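Local coordinates for protein DNA helicase RecQ (Deinococcus radiodurans, PDB 4Q48) that probably couples ATP hydrolysis to unwinding of duplex DNA, moving in the 3'-5' direction, and holds a structural zinc ion in this catalytic core, at residues 163-168 with 192-197; 211-216 with 398-403; 264-269 with 276-281; 435-440 with 469-474. All coordinates share one frame; numbering follows the deposited sequence.

Interaction 1. Residues 163-168 with 192-197; sequences QLSVLA and KSVLRL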
# COMPACT_ATOMS: atom_id res chain seq x y z
N GLN A 163 13.53 9.59 13.08
CA GLN A 163 14.50 10.65 13.37
C GLN A 163 14.84 11.50 12.15
O GLN A 163 15.41 12.60 12.28
CB GLN A 163 15.76 10.05 13.96
CG GLN A 163 15.51 9.24 15.19
CD GLN A 163 16.80 8.88 15.90
OE1 GLN A 163 17.79 9.63 15.82
NE2 GLN A 163 16.82 7.72 16.56
N LEU A 164 14.47 11.02 10.96
CA LEU A 164 14.73 11.72 9.71
C LEU A 164 14.00 13.05 9.65
O LEU A 164 14.02 13.73 8.61
CB LEU A 164 14.30 10.86 8.52
CG LEU A 164 15.16 9.62 8.29
CD1 LEU A 164 14.67 8.86 7.09
CD2 LEU A 164 16.65 9.95 8.18
N SER A 165 13.32 13.38 10.75
CA SER A 165 12.98 14.75 11.09
C SER A 165 14.08 15.70 10.68
O SER A 165 13.84 16.77 10.13
CB SER A 165 12.75 14.89 12.60
OG SER A 165 12.06 13.78 13.13
N VAL A 166 15.31 15.25 10.94
CA VAL A 166 16.50 16.08 10.91
C VAL A 166 16.91 16.58 9.51
O VAL A 166 17.56 17.60 9.40
CB VAL A 166 17.69 15.30 11.54
CG1 VAL A 166 18.40 14.44 10.50
CG2 VAL A 166 18.67 16.23 12.21
N LEU A 167 16.52 15.90 8.44
CA LEU A 167 16.92 16.37 7.12
C LEU A 167 16.33 17.74 6.86
O LEU A 167 17.03 18.62 6.37
CB LEU A 167 16.49 15.41 6.01
CG LEU A 167 17.17 14.04 6.07
CD1 LEU A 167 16.79 13.24 4.84
CD2 LEU A 167 18.68 14.12 6.27
N ALA A 168 15.06 17.92 7.17
CA ALA A 168 14.42 19.22 6.99
C ALA A 168 15.00 20.29 7.93
O ALA A 168 14.91 21.49 7.64
CB ALA A 168 12.94 19.09 7.18
N LYS A 192 4.08 12.93 5.96
CA LYS A 192 4.04 14.36 5.79
C LYS A 192 4.60 14.99 7.08
O LYS A 192 5.42 15.90 7.03
CB LYS A 192 2.61 14.84 5.48
CG LYS A 192 2.08 14.40 4.10
CD LYS A 192 0.61 14.80 3.88
CE LYS A 192 0.03 14.22 2.58
NZ LYS A 192 -0.44 15.26 1.58
N SER A 193 4.20 14.45 8.23
CA SER A 193 4.59 15.07 9.50
C SER A 193 6.08 14.96 9.83
O SER A 193 6.67 15.91 10.36
CB SER A 193 3.77 14.47 10.64
OG SER A 193 2.58 15.21 10.82
N VAL A 194 6.69 13.81 9.56
CA VAL A 194 8.11 13.59 9.86
C VAL A 194 9.08 14.35 8.94
O VAL A 194 10.12 14.85 9.39
CB VAL A 194 8.43 12.09 9.83
CG1 VAL A 194 9.84 11.85 10.37
CG2 VAL A 194 7.42 11.35 10.69
N LEU A 195 8.77 14.37 7.65
CA LEU A 195 9.66 14.96 6.66
C LEU A 195 9.15 16.30 6.14
O LEU A 195 9.53 16.72 5.04
CB LEU A 195 9.87 13.98 5.50
CG LEU A 195 10.14 12.53 5.91
CD1 LEU A 195 10.01 11.58 4.74
CD2 LEU A 195 11.52 12.39 6.56
N ARG A 196 8.30 16.96 6.93
CA ARG A 196 7.63 18.22 6.54
C ARG A 196 7.25 18.32 5.08
O ARG A 196 7.77 19.15 4.33
CB ARG A 196 8.48 19.44 6.91
CG ARG A 196 9.02 19.39 8.32
CD ARG A 196 10.01 20.52 8.56
NE ARG A 196 11.00 20.09 9.54
CZ ARG A 196 11.80 20.89 10.24
NH1 ARG A 196 12.65 20.34 11.11
NH2 ARG A 196 11.81 22.20 10.04
N LEU A 197 6.32 17.47 4.68
CA LEU A 197 5.83 17.46 3.31
C LEU A 197 4.33 17.71 3.34
O LEU A 197 3.61 17.38 2.38
CB LEU A 197 6.19 16.14 2.60
CG LEU A 197 7.69 15.87 2.64
CD1 LEU A 197 8.08 14.54 2.00
CD2 LEU A 197 8.44 17.00 1.97
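Leu-164 and Leu-195 form the apolar part of this contact. CD2 of Leu-195 lies 3.7 Å from CB of Leu-164. The same methyl also rests against the carbonyl O of Leu-164. At Leu-195 a chi1 of -46° sets CG beside the backbone N, and from there the CD2 branch reaches across. Both leucines are buried and both touch Ile-144 of strand 139-145.

The backbones meet at Ser-165. Its CA makes a CA-H...O contact with the carbonyl O of Val-194 at 3.3 Å, with an angle of 161° at the hydrogen. The hydroxyl of Ser-165 turns to its own chain and bonds weakly to the O of Gln-162. The CG1 methyl of Val-194 makes a loose van der Waals touch with this hydroxyl, 4.0 Å from OG of Ser-165.

The third kind of contact is made by Arg-196. Its chain runs extended from CG to NE across Ala-168. CB of Ala-168 is 3.5 Å from CD of Arg-196 and lies over one face of the guanidinium. NH1 forms a salt bridge with Glu-169, just beyond the segment.

The contact joins helix 165-170 to the end of helix 185-194 in the first, RecA-like helicase domain. Its chemistry is mostly apolar and van der Waals. Charge enters through exposed Arg-196, where Glu-169 probably fixes the turn of the guanidinium while the Ala-168 methyl covers one face of it.

Interaction 2. Residues 211-216 with 398-403; sequences NIQYRV and CGNCDV. With ZN (zinc ion), chain C.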
# COMPACT_ATOMS: atom_id res chain seq x y z
N ASN A 211 -5.32 -5.44 -16.52
CA ASN A 211 -5.42 -6.73 -17.17
C ASN A 211 -5.64 -7.84 -16.15
O ASN A 211 -6.00 -8.98 -16.52
CB ASN A 211 -4.17 -7.00 -18.04
CG ASN A 211 -2.90 -6.99 -17.25
OD1 ASN A 211 -2.60 -6.02 -16.55
ND2 ASN A 211 -2.12 -8.06 -17.37
N ILE A 212 -5.49 -7.49 -14.87
CA ILE A 212 -5.79 -8.43 -13.80
C ILE A 212 -7.23 -8.25 -13.38
O ILE A 212 -7.62 -7.16 -12.94
CB ILE A 212 -4.90 -8.22 -12.58
CG1 ILE A 212 -3.43 -8.35 -12.96
CG2 ILE A 212 -5.28 -9.19 -11.48
CD1 ILE A 212 -2.48 -7.97 -11.84
N GLN A 213 -8.04 -9.31 -13.54
CA GLN A 213 -9.43 -9.30 -13.09
C GLN A 213 -9.53 -9.74 -11.62
O GLN A 213 -9.02 -10.80 -11.28
CB GLN A 213 -10.30 -10.18 -13.98
CG GLN A 213 -11.64 -10.48 -13.37
CD GLN A 213 -12.66 -11.05 -14.34
OE1 GLN A 213 -13.35 -12.03 -14.03
NE2 GLN A 213 -12.77 -10.42 -15.50
N TYR A 214 -10.15 -8.93 -10.76
CA TYR A 214 -10.20 -9.28 -9.32
C TYR A 214 -11.48 -10.02 -8.89
O TYR A 214 -12.59 -9.61 -9.22
CB TYR A 214 -10.01 -8.03 -8.45
CG TYR A 214 -8.64 -7.40 -8.63
CD1 TYR A 214 -7.55 -7.81 -7.86
CD2 TYR A 214 -8.45 -6.43 -9.60
CE1 TYR A 214 -6.31 -7.24 -8.05
CE2 TYR A 214 -7.21 -5.87 -9.81
CZ TYR A 214 -6.14 -6.27 -9.03
OH TYR A 214 -4.92 -5.68 -9.26
N ARG A 215 -11.29 -11.14 -8.20
CA ARG A 215 -12.40 -11.92 -7.66
C ARG A 215 -12.18 -12.40 -6.24
O ARG A 215 -11.15 -12.99 -5.91
CB ARG A 215 -12.67 -13.16 -8.51
CG ARG A 215 -13.16 -12.90 -9.92
CD ARG A 215 -13.46 -14.24 -10.55
NE ARG A 215 -13.15 -14.22 -11.96
CZ ARG A 215 -13.03 -15.31 -12.71
NH1 ARG A 215 -13.20 -16.49 -12.14
NH2 ARG A 215 -12.72 -15.19 -13.99
N VAL A 216 -13.20 -12.16 -5.41
CA VAL A 216 -13.24 -12.69 -4.06
C VAL A 216 -14.60 -13.37 -3.90
O VAL A 216 -15.60 -12.87 -4.38
CB VAL A 216 -13.06 -11.57 -3.00
CG1 VAL A 216 -13.05 -12.15 -1.62
CG2 VAL A 216 -11.77 -10.78 -3.26
N CYS A 398 -14.85 -0.42 -12.81
CA CYS A 398 -13.87 -0.91 -13.77
C CYS A 398 -14.44 -1.84 -14.85
O CYS A 398 -14.01 -1.77 -16.00
CB CYS A 398 -12.74 -1.63 -13.04
SG CYS A 398 -13.20 -3.26 -12.40
N GLY A 399 -15.41 -2.68 -14.51
CA GLY A 399 -15.95 -3.60 -15.50
C GLY A 399 -15.09 -4.83 -15.68
O GLY A 399 -15.27 -5.61 -16.62
N ASN A 400 -14.12 -5.02 -14.80
CA ASN A 400 -13.29 -6.21 -14.84
C ASN A 400 -13.07 -6.75 -13.43
O ASN A 400 -11.97 -7.18 -13.09
CB ASN A 400 -11.96 -5.93 -15.51
CG ASN A 400 -11.31 -7.19 -16.05
OD1 ASN A 400 -12.00 -8.07 -16.58
ND2 ASN A 400 -9.98 -7.30 -15.90
N CYS A 401 -14.12 -6.75 -12.62
CA CYS A 401 -14.05 -7.41 -11.33
C CYS A 401 -15.35 -8.17 -11.11
O CYS A 401 -16.35 -7.91 -11.81
CB CYS A 401 -13.78 -6.41 -10.20
SG CYS A 401 -15.16 -5.40 -9.78
N ASP A 402 -15.34 -9.15 -10.21
CA ASP A 402 -16.53 -9.97 -10.03
C ASP A 402 -17.72 -9.17 -9.54
O ASP A 402 -18.85 -9.48 -9.90
CB ASP A 402 -16.24 -11.14 -9.10
CG ASP A 402 -15.79 -10.70 -7.73
OD1 ASP A 402 -15.55 -9.48 -7.52
OD2 ASP A 402 -15.64 -11.60 -6.88
N VAL A 403 -17.50 -8.13 -8.75
CA VAL A 403 -18.61 -7.28 -8.33
C VAL A 403 -19.24 -6.54 -9.50
O VAL A 403 -20.46 -6.51 -9.65
CB VAL A 403 -18.13 -6.24 -7.28
CG1 VAL A 403 -19.17 -5.14 -7.07
CG2 VAL A 403 -17.78 -6.94 -5.97
ZN ZN C . -15.05 -3.38 -10.91
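Tyr-214 and Cys-401 form a single beta bridge, with the two segments running the same way. Asp-402 N donates to Tyr-214 O at 3.0 Å. Tyr-214 N makes a weak bond to Asn-400 O.

The carboxylate of Asp-402 extends this pairing. With chi1 at 60°, CG sits between the backbone N and the carbonyl carbon, and OD2 accepts from Val-216 N at 2.9 Å, met from above the carboxylate plane. At the other end Gln-213 NE2 donates to Asn-400 OD1 at 2.7 Å. The two amide planes stand 80° apart. The donor sits above the Asn-400 carbonyl plane, not on a lone pair. Gln-213 OE1 takes both NE and NH2 of Arg-215, NE on a lone pair. Arg-215 NH1 pairs with Glu-233. A leucine in place of Gln-213 would probably leave Asn-400 OD1 without this donor and the guanidinium less firmly fixed in rotation.

Cys-398 and Cys-401 bind the zinc ion through SG at 2.4 Å and 2.3 Å. Cys-381 and Cys-404 complete the site.

The contact thus ties the zinc-binding module to strand 212-218, an outermost strand of the second helicase sheet. Strand 334-340 pairs with the same strand, and helix 382-389 packs on Tyr-214 and Val-216.

Interaction 3. Residues 264-269 with 276-281; sequences LAYHAG and NNVQER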
# COMPACT_ATOMS: atom_id res chain seq x y z
N LEU A 264 4.28 -27.39 -7.42
CA LEU A 264 5.46 -27.48 -6.57
C LEU A 264 5.28 -26.69 -5.29
O LEU A 264 4.60 -25.66 -5.28
CB LEU A 264 6.70 -26.95 -7.30
CG LEU A 264 7.03 -27.41 -8.72
CD1 LEU A 264 8.30 -26.72 -9.20
CD2 LEU A 264 7.16 -28.92 -8.79
N ALA A 265 5.91 -27.15 -4.21
CA ALA A 265 5.86 -26.43 -2.96
C ALA A 265 7.02 -25.44 -2.90
O ALA A 265 8.09 -25.70 -3.45
CB ALA A 265 5.90 -27.39 -1.77
N TYR A 266 6.80 -24.31 -2.23
CA TYR A 266 7.78 -23.23 -2.11
C TYR A 266 7.50 -22.49 -0.80
O TYR A 266 6.53 -21.72 -0.71
CB TYR A 266 7.69 -22.28 -3.30
CG TYR A 266 8.74 -21.19 -3.44
CD1 TYR A 266 10.03 -21.48 -3.85
CD2 TYR A 266 8.41 -19.85 -3.24
CE1 TYR A 266 10.97 -20.48 -4.02
CE2 TYR A 266 9.34 -18.84 -3.40
CZ TYR A 266 10.62 -19.16 -3.79
OH TYR A 266 11.56 -18.16 -3.95
N HIS A 267 8.31 -22.77 0.22
CA HIS A 267 8.12 -22.18 1.54
C HIS A 267 9.44 -21.93 2.26
O HIS A 267 10.49 -22.44 1.85
CB HIS A 267 7.18 -23.09 2.36
CG HIS A 267 7.66 -24.50 2.49
ND1 HIS A 267 8.72 -24.86 3.29
CD2 HIS A 267 7.30 -25.62 1.82
CE1 HIS A 267 8.94 -26.16 3.17
NE2 HIS A 267 8.10 -26.64 2.27
N ALA A 268 9.38 -21.19 3.36
CA ALA A 268 10.56 -20.75 4.09
C ALA A 268 11.39 -21.96 4.55
O ALA A 268 12.57 -21.85 4.87
CB ALA A 268 10.16 -19.89 5.30
N GLY A 269 10.73 -23.11 4.57
CA GLY A 269 11.28 -24.32 5.12
C GLY A 269 12.43 -25.02 4.43
O GLY A 269 13.56 -24.53 4.45
N ASN A 276 15.85 -22.72 -5.05
CA ASN A 276 16.43 -22.09 -6.21
C ASN A 276 15.99 -22.94 -7.41
O ASN A 276 15.70 -22.41 -8.48
CB ASN A 276 17.95 -22.01 -6.07
CG ASN A 276 18.56 -20.84 -6.81
OD1 ASN A 276 17.94 -19.77 -6.95
ND2 ASN A 276 19.80 -21.01 -7.27
N ASN A 277 15.89 -24.25 -7.18
CA ASN A 277 15.40 -25.21 -8.18
C ASN A 277 13.94 -24.96 -8.57
O ASN A 277 13.58 -25.05 -9.74
CB ASN A 277 15.58 -26.64 -7.63
CG ASN A 277 14.95 -27.73 -8.50
OD1 ASN A 277 13.72 -27.82 -8.63
ND2 ASN A 277 15.79 -28.60 -9.06
N VAL A 278 13.11 -24.64 -7.58
CA VAL A 278 11.70 -24.36 -7.83
C VAL A 278 11.57 -23.06 -8.60
O VAL A 278 10.79 -22.98 -9.54
CB VAL A 278 10.86 -24.29 -6.55
CG1 VAL A 278 9.46 -23.77 -6.85
CG2 VAL A 278 10.77 -25.67 -5.92
N GLN A 279 12.34 -22.04 -8.21
CA GLN A 279 12.31 -20.81 -8.98
C GLN A 279 12.58 -21.09 -10.46
O GLN A 279 11.75 -20.75 -11.29
CB GLN A 279 13.35 -19.80 -8.47
CG GLN A 279 13.11 -19.24 -7.10
CD GLN A 279 13.84 -17.92 -6.92
OE1 GLN A 279 14.08 -17.20 -7.90
NE2 GLN A 279 14.21 -17.60 -5.69
N GLU A 280 13.67 -21.77 -10.77
CA GLU A 280 14.00 -22.05 -12.18
C GLU A 280 12.90 -22.84 -12.90
O GLU A 280 12.52 -22.48 -14.01
CB GLU A 280 15.34 -22.80 -12.30
CG GLU A 280 16.62 -21.96 -12.05
CD GLU A 280 16.51 -20.51 -12.53
OE1 GLU A 280 16.31 -20.28 -13.75
OE2 GLU A 280 16.65 -19.59 -11.69
N ARG A 281 12.36 -23.88 -12.29
CA ARG A 281 11.30 -24.62 -12.98
C ARG A 281 10.11 -23.72 -13.31
O ARG A 281 9.51 -23.83 -14.39
CB ARG A 281 10.83 -25.82 -12.16
CG ARG A 281 11.71 -27.05 -12.29
CD ARG A 281 10.85 -28.31 -12.14
NE ARG A 281 9.78 -28.38 -13.14
CZ ARG A 281 8.78 -29.26 -13.12
NH1 ARG A 281 8.70 -30.16 -12.13
NH2 ARG A 281 7.85 -29.26 -14.07
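Leu-264 and Tyr-266 of strand 263-266 pack against Val-278, Gln-279 and Arg-281 of helix 272-284. This is the first strand and the helix of a beta-alpha-beta crossover in the second, RecA-like helicase domain. The short axes approach to 9.0 Å and cross at -128°.

Val-278 comes first and sits at the middle of the contact. Its CG1, anti to the backbone N at a chi1 of 170°, lies between two strand side chains. It is 3.9 Å from CD1 of Leu-264 and 3.8 Å from CD1 of Tyr-266. CG2 takes the other direction and rests on the carbonyl O of Ala-265. Val-278 and Tyr-266 both touch Val-290 of strand 289-292, the closing strand of the unit.

Gln-279 follows. Its CG lies 4.0 Å from CE1 of Tyr-266, and its amide plane stands at 81° to the tyrosine ring.

Arg-281 ends the walk, one turn on from Val-278. Its CB packs on CD1 of Leu-264. The chain then bends at chi2 and chi3, and NH2 forms salt bridges with Asp-262 and Glu-285. NH1 passes the other leucine branch, 3.9 Å from CD2 of Leu-264.

Interaction 4. Residues 435-440 with 469-474; sequences HLTDVL and LWRSVL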
# COMPACT_ATOMS: atom_id res chain seq x y z
N HIS A 435 -22.87 8.44 20.88
CA HIS A 435 -23.46 9.76 21.05
C HIS A 435 -24.21 10.25 19.82
O HIS A 435 -25.37 10.67 19.91
CB HIS A 435 -22.39 10.79 21.42
CG HIS A 435 -22.97 12.13 21.73
ND1 HIS A 435 -23.43 12.47 22.99
CD2 HIS A 435 -23.21 13.21 20.94
CE1 HIS A 435 -23.92 13.69 22.96
NE2 HIS A 435 -23.79 14.16 21.73
N LEU A 436 -23.55 10.18 18.66
CA LEU A 436 -24.17 10.50 17.39
C LEU A 436 -25.50 9.75 17.22
O LEU A 436 -26.52 10.30 16.76
CB LEU A 436 -23.23 10.14 16.26
CG LEU A 436 -21.94 10.97 16.12
CD1 LEU A 436 -21.10 10.48 14.94
CD2 LEU A 436 -22.27 12.43 15.96
N THR A 437 -25.48 8.48 17.63
CA THR A 437 -26.64 7.61 17.47
C THR A 437 -27.78 8.11 18.35
O THR A 437 -28.96 7.98 17.98
CB THR A 437 -26.29 6.16 17.81
OG1 THR A 437 -25.19 5.73 16.99
CG2 THR A 437 -27.47 5.25 17.63
N ASP A 438 -27.42 8.67 19.51
CA ASP A 438 -28.40 9.26 20.44
C ASP A 438 -29.09 10.44 19.79
O ASP A 438 -30.32 10.57 19.84
CB ASP A 438 -27.73 9.74 21.74
CG ASP A 438 -27.58 8.63 22.77
OD1 ASP A 438 -28.37 7.65 22.72
OD2 ASP A 438 -26.66 8.74 23.62
N VAL A 439 -28.27 11.31 19.19
CA VAL A 439 -28.78 12.47 18.52
C VAL A 439 -29.70 12.02 17.40
O VAL A 439 -30.85 12.48 17.28
CB VAL A 439 -27.65 13.36 17.96
CG1 VAL A 439 -28.21 14.52 17.17
CG2 VAL A 439 -26.74 13.86 19.08
N LEU A 440 -29.21 11.10 16.58
CA LEU A 440 -30.00 10.57 15.48
C LEU A 440 -31.35 10.02 15.94
O LEU A 440 -32.35 10.16 15.25
CB LEU A 440 -29.21 9.50 14.75
CG LEU A 440 -28.11 10.02 13.83
CD1 LEU A 440 -27.17 8.89 13.38
CD2 LEU A 440 -28.73 10.72 12.62
N LEU A 469 -28.84 -0.31 13.54
CA LEU A 469 -28.64 0.09 12.16
C LEU A 469 -27.67 1.28 12.04
O LEU A 469 -26.82 1.33 11.12
CB LEU A 469 -29.97 0.47 11.55
CG LEU A 469 -29.92 0.83 10.09
CD1 LEU A 469 -31.00 0.08 9.37
CD2 LEU A 469 -30.09 2.32 9.94
N TRP A 470 -27.81 2.24 12.95
CA TRP A 470 -27.00 3.42 12.90
C TRP A 470 -25.57 3.08 13.14
O TRP A 470 -24.70 3.56 12.43
CB TRP A 470 -27.49 4.45 13.90
CG TRP A 470 -28.72 5.11 13.44
CD1 TRP A 470 -29.94 5.09 14.04
CD2 TRP A 470 -28.87 5.88 12.25
NE1 TRP A 470 -30.85 5.80 13.29
CE2 TRP A 470 -30.21 6.29 12.18
CE3 TRP A 470 -28.00 6.25 11.22
CZ2 TRP A 470 -30.71 7.08 11.13
CZ3 TRP A 470 -28.50 7.03 10.17
CH2 TRP A 470 -29.83 7.43 10.13
N ARG A 471 -25.33 2.22 14.13
CA ARG A 471 -23.97 1.86 14.49
C ARG A 471 -23.34 1.19 13.29
O ARG A 471 -22.14 1.37 13.00
CB ARG A 471 -23.94 0.94 15.71
CG ARG A 471 -24.26 1.62 17.03
CD ARG A 471 -23.38 2.84 17.30
NE ARG A 471 -22.06 2.50 17.80
CZ ARG A 471 -21.77 2.31 19.09
NH1 ARG A 471 -22.74 2.42 20.00
NH2 ARG A 471 -20.53 2.00 19.46
N SER A 472 -24.17 0.41 12.60
CA SER A 472 -23.80 -0.27 11.37
C SER A 472 -23.47 0.73 10.24
O SER A 472 -22.38 0.67 9.64
CB SER A 472 -24.92 -1.22 10.94
OG SER A 472 -24.78 -1.56 9.58
N VAL A 473 -24.40 1.65 9.98
CA VAL A 473 -24.20 2.69 8.98
C VAL A 473 -22.91 3.43 9.30
O VAL A 473 -22.08 3.68 8.41
CB VAL A 473 -25.37 3.72 8.94
CG1 VAL A 473 -24.93 5.00 8.29
CG2 VAL A 473 -26.58 3.17 8.22
N LEU A 474 -22.70 3.73 10.59
CA LEU A 474 -21.50 4.45 11.00
C LEU A 474 -20.22 3.66 10.75
O LEU A 474 -19.26 4.24 10.27
CB LEU A 474 -21.58 4.87 12.47
CG LEU A 474 -22.66 5.92 12.78
CD1 LEU A 474 -22.91 6.04 14.29
CD2 LEU A 474 -22.36 7.31 12.17
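The indole of Trp-470 carries Leu-440 on one face. CD1 of Leu-440 stands 3.8 Å from the centre of the six-membered ring, 24° off its normal, in a CH-pi contact. The methyl lies closest to CE3, offset toward the rim. CG2 of Thr-437 approaches the indole obliquely and packs on CB of Trp-470 at 3.8 Å. At the ring's polar end NE1 donates to the carbonyl O of Gly-462.

The rest of the contact follows Thr-437. Its chi1 of -56° places OG1 beside the backbone N, where it bonds to Ala-433 O one turn back. The same oxygen lies 3.4 Å from CD of Arg-471 and 3.5 Å from CD1 of Leu-474. Leu-436 CD1 meets Leu-474 CD2 more loosely.

A serine in place of Trp-470 would probably open a gap beside Leu-440 and leave Gly-462 O without the indole donor.

Helices 433-441 and 467-479 cross here at 126°, with short axes 9.8 Å apart, inside the winged-helix RQC domain. Helix 414-426 also packs on Trp-470, through Glu-416 and Met-419. The contact is mostly apolar; OG1 and NE1 spend their hydrogen bonds on Ala-433 and Gly-462. The pairing here therefore rests on van der Waals fit and the CH-pi contact rather than on polar bonds between the two segments.

The four contacts sample the parts of the catalytic core. Interaction 1 lies in the first helicase domain, interaction 3 in the second and interaction 4 in the RQC domain. Interaction 2 joins the second helicase domain to the zinc module and holds two of the four zinc ligands. Interactions 2 and 3 share one sheet, using its two outermost strands, with centres 29 Å apart. The residues of interaction 3 fall between the two segments of interaction 2 in the sequence. Interactions 3 and 4 are 51 Å apart between centres, with the middle of the molecule between them. Interaction 1 is 38 Å from interaction 2, centre to centre. Interactions 1, 3 and 4 lie away from the ADP and zinc sites.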